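Local coordinates for protein carboxylic ester hydrolase (Aspergillus niger, PDB 7K4O) that hydrolyses the ester bonds of tannins as a serine esterase of the tannase family, with gallic acid bound in this structure, at residues C239-I244 with E304-I309; R319-S324 with D381-G386; G416-S421 with A467-M472. One frame throughout, in Å; residues are numbered along the deposited sequence.

Contact 1: C239-I244 with E304-I309. With NAG (2-acetamido-2-deoxy-beta-D-glucopyranose), chain G.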
loop_
_atom_site.group_PDB
_atom_site.type_symbol
_atom_site.label_atom_id
_atom_site.label_comp_id
_atom_site.label_asym_id
_atom_site.label_seq_id
_atom_site.Cartn_x
_atom_site.Cartn_y
_atom_site.Cartn_z
ATOM N N CYS A 239 -20.201 4.002 17.022
ATOM C CA CYS A 239 -19.704 4.691 18.235
ATOM C C CYS A 239 -19.234 3.672 19.266
ATOM O O CYS A 239 -18.261 3.942 19.985
ATOM C CB CYS A 239 -20.827 5.547 18.811
ATOM S SG CYS A 239 -20.218 6.742 20.012
ATOM N N GLU A 240 -19.903 2.528 19.372
ATOM C CA GLU A 240 -19.518 1.521 20.376
ATOM C C GLU A 240 -18.109 1.008 20.054
ATOM O O GLU A 240 -17.304 0.826 20.988
ATOM C CB GLU A 240 -20.556 0.406 20.397
ATOM C CG GLU A 240 -20.235 -0.705 21.362
ATOM C CD GLU A 240 -21.331 -1.759 21.420
ATOM O OE1 GLU A 240 -21.942 -2.016 20.371
ATOM O OE2 GLU A 240 -21.583 -2.301 22.526
ATOM N N LEU A 241 -17.840 0.698 18.784
ATOM C CA LEU A 241 -16.502 0.182 18.370
ATOM C C LEU A 241 -15.468 1.298 18.499
ATOM O O LEU A 241 -14.338 0.982 18.916
ATOM C CB LEU A 241 -16.606 -0.365 16.943
ATOM C CG LEU A 241 -17.485 -1.613 16.851
ATOM C CD1 LEU A 241 -17.600 -2.176 15.452
ATOM C CD2 LEU A 241 -16.996 -2.684 17.801
ATOM N N ASP A 242 -15.843 2.530 18.189
ATOM C CA ASP A 242 -14.913 3.686 18.313
ATOM C C ASP A 242 -14.509 3.862 19.782
ATOM O O ASP A 242 -13.338 4.163 20.060
ATOM C CB ASP A 242 -15.487 4.961 17.727
ATOM C CG ASP A 242 -14.455 6.075 17.705
ATOM O OD1 ASP A 242 -13.303 5.822 17.239
ATOM O OD2 ASP A 242 -14.781 7.172 18.180
ATOM N N LYS A 243 -15.437 3.621 20.713
ATOM C CA LYS A 243 -15.102 3.674 22.152
ATOM C C LYS A 243 -14.095 2.584 22.502
ATOM O O LYS A 243 -13.117 2.835 23.235
ATOM C CB LYS A 243 -16.391 3.559 22.989
ATOM C CG LYS A 243 -16.175 3.555 24.498
ATOM C CD LYS A 243 -15.347 4.699 25.016
ATOM C CE LYS A 243 -16.033 6.041 24.859
ATOM N NZ LYS A 243 -15.628 6.988 25.933
ATOM N N ILE A 244 -14.264 1.389 21.950
ATOM C CA ILE A 244 -13.303 0.303 22.229
ATOM C C ILE A 244 -11.921 0.738 21.714
ATOM O O ILE A 244 -10.906 0.488 22.422
ATOM C CB ILE A 244 -13.793 -1.012 21.593
ATOM C CG1 ILE A 244 -14.982 -1.575 22.388
ATOM C CG2 ILE A 244 -12.696 -2.045 21.516
ATOM C CD1 ILE A 244 -15.775 -2.634 21.655
ATOM N N GLU A 304 -17.697 -9.026 22.189
ATOM C CA GLU A 304 -17.559 -10.357 21.550
ATOM C C GLU A 304 -17.294 -10.168 20.034
ATOM O O GLU A 304 -16.402 -10.848 19.504
ATOM C CB GLU A 304 -18.816 -11.208 21.774
ATOM C CG GLU A 304 -18.652 -12.648 21.333
ATOM C CD GLU A 304 -19.923 -13.493 21.486
ATOM O OE1 GLU A 304 -21.061 -12.917 21.450
ATOM O OE2 GLU A 304 -19.783 -14.714 21.562
ATOM N N VAL A 305 -18.040 -9.294 19.385
ATOM C CA VAL A 305 -17.836 -8.990 17.948
ATOM C C VAL A 305 -16.401 -8.462 17.789
ATOM O O VAL A 305 -15.668 -8.976 16.906
ATOM C CB VAL A 305 -18.871 -8.012 17.404
ATOM C CG1 VAL A 305 -18.429 -7.418 16.070
ATOM C CG2 VAL A 305 -20.222 -8.712 17.263
ATOM N N ALA A 306 -15.984 -7.526 18.634
ATOM C CA ALA A 306 -14.678 -6.859 18.451
ATOM C C ALA A 306 -13.595 -7.904 18.630
ATOM O O ALA A 306 -12.616 -7.903 17.857
ATOM C CB ALA A 306 -14.482 -5.692 19.385
ATOM N N LYS A 307 -13.697 -8.748 19.652
ATOM C CA LYS A 307 -12.641 -9.726 19.926
ATOM C C LYS A 307 -12.575 -10.698 18.752
ATOM O O LYS A 307 -11.478 -11.216 18.468
ATOM C CB LYS A 307 -12.886 -10.527 21.203
ATOM C CG LYS A 307 -12.531 -9.808 22.485
ATOM C CD LYS A 307 -12.510 -10.778 23.636
ATOM C CE LYS A 307 -12.117 -10.074 24.910
ATOM N NZ LYS A 307 -11.936 -11.048 26.002
ATOM N N THR A 308 -13.718 -11.047 18.199
ATOM C CA THR A 308 -13.785 -12.052 17.110
ATOM C C THR A 308 -13.100 -11.456 15.855
ATOM O O THR A 308 -12.365 -12.192 15.195
ATOM C CB THR A 308 -15.230 -12.513 16.878
ATOM O OG1 THR A 308 -15.688 -13.066 18.131
ATOM C CG2 THR A 308 -15.295 -13.562 15.799
ATOM N N ILE A 309 -13.368 -10.196 15.555
ATOM C CA ILE A 309 -12.754 -9.470 14.397
ATOM C C ILE A 309 -11.250 -9.453 14.619
ATOM O O ILE A 309 -10.478 -9.901 13.749
ATOM C CB ILE A 309 -13.338 -8.078 14.233
ATOM C CG1 ILE A 309 -14.788 -8.153 13.772
ATOM C CG2 ILE A 309 -12.484 -7.258 13.258
ATOM C CD1 ILE A 309 -15.543 -6.850 13.831
HETATM C C1 NAG G . -12.695 8.851 20.264
HETATM C C2 NAG G . -13.976 9.678 20.483
HETATM C C3 NAG G . -14.181 10.786 19.464
HETATM C C4 NAG G . -12.955 11.646 19.572
HETATM C C5 NAG G . -11.709 10.797 19.335
HETATM C C6 NAG G . -10.456 11.640 19.476
HETATM C C7 NAG G . -15.804 8.319 21.369
HETATM C C8 NAG G . -16.890 7.349 20.999
HETATM N N2 NAG G . -15.114 8.801 20.340
HETATM O O3 NAG G . -15.442 11.409 19.736
HETATM O O4 NAG G . -13.097 12.558 18.519
HETATM O O5 NAG G . -11.577 9.728 20.251
HETATM O O6 NAG G . -9.333 10.823 19.224
HETATM O O7 NAG G . -15.570 8.658 22.508
#
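The methyl of Ala306 packs against two residues of one helix, Leu241 and Ile244, set about a turn apart. Its CB lies 4.0 Å from Ile244 CD1, and the same methyl is 4.2 Å from Leu241 CD2. These two methyl-to-methyl touches carry the contact, and all three residues are buried. Ile244 holds CG1 anti to its carbonyl carbon (chi1 -73°), and CD1 extends from there to the alanine. The small side chain lets the helices come close, with the CA atoms of Leu241 and Ala306 7.3 Å apart. No polar bond joins the two segments, so this inner part is purely apolar.

The outer side of 239-244 is different in kind. It borders a glycan that is attached to the protein itself. The amide N2 of the sugar NAG donates to Asp242 OD2 at 2.7 Å, in a bond well bent from straight (132°). Lys243 lies alongside, its CE 3.5 Å from the acetamide O7 of NAG. Cys239 SG meets the acetamide methyl C8 of NAG. On 304-309, Thr308 OG1 turns back to Glu304 O at 2.7 Å. That carbonyl also takes Thr308 N, from the opposite face of its plane. The side chains of Glu304 and Lys307 are exposed and lie off the apolar core, Lys307 going to a salt bridge with Asp274.

The contact thus pairs helix 238-252 with helix 300-310. Helix 224-232 packs on the latter through Thr308, and strand 282-285 borders the former, joined to it by the Cys239-Cys285 disulfide.

Contact 2: R319-S324 with D381-G386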
loop_
_atom_site.group_PDB
_atom_site.type_symbol
_atom_site.label_atom_id
_atom_site.label_comp_id
_atom_site.label_asym_id
_atom_site.label_seq_id
_atom_site.Cartn_x
_atom_site.Cartn_y
_atom_site.Cartn_z
ATOM N N ARG A 319 -9.723 -23.609 12.735
ATOM C CA ARG A 319 -8.369 -23.475 12.147
ATOM C C ARG A 319 -8.238 -22.064 11.579
ATOM O O ARG A 319 -9.189 -21.549 10.979
ATOM C CB ARG A 319 -8.143 -24.524 11.061
ATOM C CG ARG A 319 -8.149 -25.971 11.570
ATOM C CD ARG A 319 -8.097 -26.942 10.392
ATOM N NE ARG A 319 -9.328 -26.816 9.581
ATOM C CZ ARG A 319 -9.905 -27.802 8.862
ATOM N NH1 ARG A 319 -9.354 -29.000 8.763
ATOM N NH2 ARG A 319 -11.042 -27.575 8.230
ATOM N N ARG A 320 -7.048 -21.481 11.741
ATOM C CA ARG A 320 -6.832 -20.078 11.310
ATOM C C ARG A 320 -6.651 -20.013 9.788
ATOM O O ARG A 320 -5.775 -20.719 9.265
ATOM C CB ARG A 320 -5.602 -19.475 11.980
ATOM C CG ARG A 320 -5.457 -17.993 11.627
ATOM C CD ARG A 320 -4.283 -17.335 12.314
ATOM N NE ARG A 320 -4.540 -16.934 13.687
ATOM C CZ ARG A 320 -5.082 -15.804 14.071
ATOM N NH1 ARG A 320 -5.558 -14.933 13.195
ATOM N NH2 ARG A 320 -5.179 -15.559 15.383
ATOM N N VAL A 321 -7.416 -19.146 9.169
ATOM C CA VAL A 321 -7.342 -18.866 7.710
ATOM C C VAL A 321 -6.493 -17.614 7.450
ATOM O O VAL A 321 -5.700 -17.643 6.480
ATOM C CB VAL A 321 -8.735 -18.697 7.110
ATOM C CG1 VAL A 321 -8.630 -18.647 5.597
ATOM C CG2 VAL A 321 -9.696 -19.813 7.565
ATOM N N TYR A 322 -6.700 -16.557 8.215
ATOM C CA TYR A 322 -5.930 -15.311 8.010
ATOM C C TYR A 322 -5.856 -14.579 9.352
ATOM O O TYR A 322 -6.206 -15.137 10.393
ATOM C CB TYR A 322 -6.522 -14.504 6.848
ATOM C CG TYR A 322 -5.540 -13.553 6.160
ATOM C CD1 TYR A 322 -4.270 -13.982 5.836
ATOM C CD2 TYR A 322 -5.885 -12.239 5.881
ATOM C CE1 TYR A 322 -3.342 -13.111 5.259
ATOM C CE2 TYR A 322 -4.991 -11.379 5.234
ATOM C CZ TYR A 322 -3.727 -11.836 4.922
ATOM O OH TYR A 322 -2.826 -10.942 4.359
ATOM N N PHE A 323 -5.440 -13.332 9.308
ATOM C CA PHE A 323 -5.314 -12.417 10.466
ATOM C C PHE A 323 -5.965 -11.132 10.075
ATOM O O PHE A 323 -6.292 -10.881 8.904
ATOM C CB PHE A 323 -3.860 -12.301 10.926
ATOM C CG PHE A 323 -2.869 -12.213 9.785
ATOM C CD1 PHE A 323 -2.775 -11.046 9.066
ATOM C CD2 PHE A 323 -2.100 -13.292 9.432
ATOM C CE1 PHE A 323 -1.938 -10.981 7.968
ATOM C CE2 PHE A 323 -1.206 -13.204 8.378
ATOM C CZ PHE A 323 -1.156 -12.052 7.649
ATOM N N SER A 324 -6.213 -10.326 11.083
ATOM C CA SER A 324 -6.948 -9.074 10.919
ATOM C C SER A 324 -6.063 -7.904 11.359
ATOM O O SER A 324 -4.867 -8.107 11.676
ATOM C CB SER A 324 -8.260 -9.128 11.691
ATOM O OG SER A 324 -9.100 -8.060 11.333
ATOM N N ASP A 381 -13.041 -20.489 1.462
ATOM C CA ASP A 381 -13.051 -21.096 0.111
ATOM C C ASP A 381 -12.649 -20.033 -0.932
ATOM O O ASP A 381 -11.916 -20.379 -1.868
ATOM C CB ASP A 381 -14.432 -21.674 -0.238
ATOM C CG ASP A 381 -14.786 -22.916 0.591
ATOM O OD1 ASP A 381 -13.886 -23.513 1.186
ATOM O OD2 ASP A 381 -15.993 -23.251 0.632
ATOM N N TRP A 382 -13.127 -18.811 -0.773
ATOM C CA TRP A 382 -12.743 -17.685 -1.680
ATOM C C TRP A 382 -11.249 -17.402 -1.548
ATOM O O TRP A 382 -10.575 -17.198 -2.605
ATOM C CB TRP A 382 -13.599 -16.474 -1.379
ATOM C CG TRP A 382 -14.956 -16.498 -2.016
ATOM C CD1 TRP A 382 -15.332 -17.031 -3.213
ATOM C CD2 TRP A 382 -16.131 -15.882 -1.468
ATOM N NE1 TRP A 382 -16.657 -16.776 -3.430
ATOM C CE2 TRP A 382 -17.163 -16.054 -2.400
ATOM C CE3 TRP A 382 -16.370 -15.102 -0.338
ATOM C CZ2 TRP A 382 -18.436 -15.524 -2.201
ATOM C CZ3 TRP A 382 -17.620 -14.547 -0.149
ATOM C CH2 TRP A 382 -18.637 -14.772 -1.072
ATOM N N MET A 383 -10.701 -17.435 -0.353
ATOM C CA MET A 383 -9.256 -17.111 -0.220
ATOM C C MET A 383 -8.437 -18.180 -0.933
ATOM O O MET A 383 -7.440 -17.866 -1.632
ATOM C CB MET A 383 -8.847 -16.966 1.244
ATOM C CG MET A 383 -9.567 -15.807 1.897
ATOM S SD MET A 383 -9.016 -15.571 3.585
ATOM C CE MET A 383 -9.977 -14.142 4.041
ATOM N N ILE A 384 -8.794 -19.453 -0.719
ATOM C CA ILE A 384 -8.022 -20.592 -1.281
ATOM C C ILE A 384 -8.208 -20.668 -2.783
ATOM O O ILE A 384 -7.202 -20.885 -3.492
ATOM C CB ILE A 384 -8.412 -21.909 -0.580
ATOM C CG1 ILE A 384 -7.977 -21.825 0.889
ATOM C CG2 ILE A 384 -7.778 -23.091 -1.304
ATOM C CD1 ILE A 384 -8.323 -23.069 1.744
ATOM N N SER A 385 -9.427 -20.555 -3.290
ATOM C CA SER A 385 -9.650 -20.668 -4.752
ATOM C C SER A 385 -8.994 -19.491 -5.472
ATOM O O SER A 385 -8.431 -19.710 -6.565
ATOM C CB SER A 385 -11.095 -20.786 -5.160
ATOM O OG SER A 385 -11.836 -19.681 -4.745
ATOM N N GLY A 386 -9.074 -18.308 -4.886
ATOM C CA GLY A 386 -8.462 -17.124 -5.518
ATOM C C GLY A 386 -6.947 -17.203 -5.532
ATOM O O GLY A 386 -6.323 -16.610 -6.417
#
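Met383 reaches across from helix 376-390 to Val321 and Tyr322, and it buries more surface here than either. Its chain is extended beyond CG (chi2 -177°), which carries the sulfur out to the loop. SD lies 3.7 Å from Val321 CG1, where the two side chains cross obliquely. The same sulfur is 4.2 Å from Tyr322 CB. Val321 brings CG1 to the sulfur by holding it anti to the backbone N (chi1 -171°). All three residues are buried. The contact is apolar, and the nearest CA atoms, those of Val321 and Met383, stay 8.3 Å apart, so side chains alone bridge the gap.

The loop that presents Val321 and Tyr322 has polar ties of its own. Arg320 NH1 donates to Tyr322 O at 2.9 Å, with the acceptor close to the guanidinium plane. This bond ties the arginine side chain to the backbone two residues on. Farther out, the Tyr322 hydroxyl is hydrogen-bonded to Arg214, and its ring meets that of Phe217. One face of the Tyr322 ring has Phe323 CD1 over its centre.

Met383 also packs on Phe217, Thr220 and Gln221 of helix 215-221. That helix carries Gln218 and Gln219, which bind the gallic acid. This is loop-on-helix packing behind the ligand pocket, within the long insertion between strands 205-209 and 410-416 of the alpha/beta-hydrolase fold.

Contact 3: G416-S421 with A467-M472. With GDE (3,4,5-trihydroxybenzoic acid), chain J; NAG (2-acetamido-2-deoxy-beta-D-glucopyranose), chain B.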
loop_
_atom_site.group_PDB
_atom_site.type_symbol
_atom_site.label_atom_id
_atom_site.label_comp_id
_atom_site.label_asym_id
_atom_site.label_seq_id
_atom_site.Cartn_x
_atom_site.Cartn_y
_atom_site.Cartn_z
ATOM N N GLY A 416 1.459 1.334 8.427
ATOM C CA GLY A 416 0.904 1.923 9.656
ATOM C C GLY A 416 0.490 0.880 10.673
ATOM O O GLY A 416 -0.153 -0.109 10.310
ATOM N N ASP A 417 0.791 1.101 11.954
ATOM C CA ASP A 417 0.423 0.178 13.057
ATOM C C ASP A 417 -1.097 0.162 13.235
ATOM O O ASP A 417 -1.573 -0.867 13.754
ATOM C CB ASP A 417 1.099 0.608 14.381
ATOM C CG ASP A 417 2.391 -0.139 14.600
ATOM O OD1 ASP A 417 2.301 -1.325 14.916
ATOM O OD2 ASP A 417 3.480 0.491 14.480
ATOM N N ALA A 418 -1.801 1.216 12.856
ATOM C CA ALA A 418 -3.266 1.318 13.077
ATOM C C ALA A 418 -3.997 1.294 11.724
ATOM O O ALA A 418 -5.067 1.936 11.538
ATOM C CB ALA A 418 -3.601 2.534 13.921
ATOM N N ASP A 419 -3.420 0.568 10.739
ATOM C CA ASP A 419 -4.027 0.489 9.397
ATOM C C ASP A 419 -5.325 -0.329 9.528
ATOM O O ASP A 419 -5.260 -1.471 9.981
ATOM C CB ASP A 419 -3.034 -0.161 8.416
ATOM C CG ASP A 419 -3.431 0.002 6.981
ATOM O OD1 ASP A 419 -4.666 0.040 6.681
ATOM O OD2 ASP A 419 -2.503 0.184 6.158
ATOM N N PHE A 420 -6.400 0.245 9.081
ATOM C CA PHE A 420 -7.762 -0.309 9.152
ATOM C C PHE A 420 -8.180 -0.908 7.817
ATOM O O PHE A 420 -9.326 -1.379 7.710
ATOM C CB PHE A 420 -8.765 0.793 9.506
ATOM C CG PHE A 420 -8.730 1.994 8.615
ATOM C CD1 PHE A 420 -9.375 2.010 7.402
ATOM C CD2 PHE A 420 -7.943 3.096 8.958
ATOM C CE1 PHE A 420 -9.340 3.128 6.581
ATOM C CE2 PHE A 420 -7.883 4.201 8.123
ATOM C CZ PHE A 420 -8.571 4.218 6.930
ATOM N N SER A 421 -7.295 -0.836 6.814
ATOM C CA SER A 421 -7.658 -1.212 5.425
ATOM C C SER A 421 -6.854 -2.452 5.033
ATOM O O SER A 421 -7.399 -3.276 4.314
ATOM C CB SER A 421 -7.496 -0.060 4.485
ATOM O OG SER A 421 -7.953 -0.357 3.172
ATOM N N ALA A 467 -1.370 6.960 5.657
ATOM C CA ALA A 467 -1.649 8.358 6.072
ATOM C C ALA A 467 -1.549 8.426 7.571
ATOM O O ALA A 467 -1.633 7.382 8.259
ATOM C CB ALA A 467 -2.994 8.851 5.622
ATOM N N THR A 468 -1.446 9.653 8.052
ATOM C CA THR A 468 -1.534 9.933 9.508
ATOM C C THR A 468 -2.956 9.614 9.976
ATOM O O THR A 468 -3.912 9.531 9.149
ATOM C CB THR A 468 -1.125 11.377 9.812
ATOM O OG1 THR A 468 -1.910 12.230 8.990
ATOM C CG2 THR A 468 0.337 11.604 9.520
ATOM N N ASN A 469 -3.067 9.534 11.290
ATOM C CA ASN A 469 -4.307 9.123 11.987
ATOM C C ASN A 469 -4.741 10.294 12.896
ATOM O O ASN A 469 -4.003 10.577 13.822
ATOM C CB ASN A 469 -4.012 7.860 12.764
ATOM C CG ASN A 469 -5.238 7.267 13.436
ATOM O OD1 ASN A 469 -6.310 7.912 13.476
ATOM N ND2 ASN A 469 -5.017 6.101 14.016
ATOM N N ASP A 470 -5.918 10.847 12.659
ATOM C CA ASP A 470 -6.449 12.000 13.439
ATOM C C ASP A 470 -6.694 11.585 14.885
ATOM O O ASP A 470 -6.743 12.495 15.710
ATOM C CB ASP A 470 -7.733 12.532 12.818
ATOM C CG ASP A 470 -7.470 13.279 11.526
ATOM O OD1 ASP A 470 -6.250 13.562 11.222
ATOM O OD2 ASP A 470 -8.466 13.527 10.817
ATOM N N ALA A 471 -6.858 10.294 15.169
ATOM C CA ALA A 471 -7.002 9.771 16.541
ATOM C C ALA A 471 -5.660 9.786 17.272
ATOM O O ALA A 471 -5.681 9.835 18.519
ATOM C CB ALA A 471 -7.625 8.395 16.520
ATOM N N MET A 472 -4.521 9.682 16.563
ATOM C CA MET A 472 -3.179 9.624 17.175
ATOM C C MET A 472 -2.296 10.635 16.444
ATOM O O MET A 472 -1.287 10.292 15.801
ATOM C CB MET A 472 -2.592 8.213 17.201
ATOM C CG MET A 472 -3.345 7.275 18.141
ATOM S SD MET A 472 -2.703 5.645 18.351
ATOM C CE MET A 472 -3.560 4.835 16.992
HETATM O OAA GDE J . -5.270 1.221 -2.635
HETATM O OAB GDE J . -6.297 1.949 -0.814
HETATM O OAC GDE J . -7.072 -3.576 -3.083
HETATM O OAD GDE J . -7.731 -2.382 1.496
HETATM O OAE GDE J . -7.887 -4.195 -0.463
HETATM C CAF GDE J . -6.524 -1.288 -2.354
HETATM C CAG GDE J . -6.860 -0.674 -0.016
HETATM C CAH GDE J . -5.994 1.024 -1.612
HETATM C CAI GDE J . -6.995 -2.581 -2.081
HETATM C CAJ GDE J . -7.372 -1.970 0.254
HETATM C CAK GDE J . -6.524 -0.363 -1.324
HETATM C CAL GDE J . -7.406 -2.893 -0.757
HETATM C C1 NAG B . -12.949 13.895 19.027
HETATM C C2 NAG B . -12.864 14.701 17.749
HETATM C C3 NAG B . -13.075 16.192 17.929
HETATM C C4 NAG B . -14.312 16.456 18.783
HETATM C C5 NAG B . -14.196 15.695 20.114
HETATM C C6 NAG B . -15.450 15.823 20.963
HETATM C C7 NAG B . -11.426 13.777 16.026
HETATM C C8 NAG B . -10.017 13.577 15.596
HETATM N N2 NAG B . -11.566 14.429 17.171
HETATM O O3 NAG B . -13.227 16.711 16.603
HETATM O O4 NAG B . -14.456 17.869 18.991
HETATM O O5 NAG B . -14.008 14.287 19.900
HETATM O O6 NAG B . -16.465 15.016 20.359
HETATM O O7 NAG B . -12.344 13.353 15.355
#
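Ala418 presents its CB to both Asn469 and Met472. Asn469 can be followed outward. Its CB points toward the other loop but is still 5.5 Å from Ala418 CB. With CG anti to the backbone N (chi1 -175°), the amide is carried nearer. There ND2 lies 3.8 Å from Ala418 CB, and it donates to Gly462 O. OD1 turns to its own loop and accepts from Ala471 N at 3.0 Å. That donor stands well above the carbonyl plane, and the bond makes an Asx turn. It lies within the type I turn from Asn469 to Met472. Met472 bends at chi3, and its CE meets Ala418 CB at 3.8 Å.

The other loop has an Asx turn too. Asp419 OD1 accepts from Ser421 N at 2.8 Å, nearly along its C-O axis, and also from Ile422 N. Asp419 OD2 is hydrogen-bonded to His465 ND1. Ser421 OG makes a 2.6 Å hydrogen bond with OAD, a phenolic hydroxyl of the gallic acid.

Between the loops the contact is thus an alanine methyl against an amide and a methionine methyl, with the polar groups bonded elsewhere. The backbone N-H groups held on Asp419 fix that carboxylate against His465, consistent with a Ser186-His465-Asp419 triad beside a pocket in which Ser421 holds one phenolic hydroxyl of the ligand.

From the N terminus the chain builds most of the main sheet, up to strand 205-209, and then enters a long insertion. Contact 1 closes the first loop there, bringing helix 300-310 back to helix 238-252. Contact 2 follows, closing the stretch from 319-324 to helix 376-390. Strand 410-416 then returns to the main sheet. Contact 3 closes the last loop, joining the turn after that strand to the loop after strand 455-460. The three are in series, with none nested or crossed. Contacts 1 and 2 touch, Ile309 O lying 3.1 Å from Ser324 CB. Contact 3 does not touch either, its centre about 17 Å from that of contact 1.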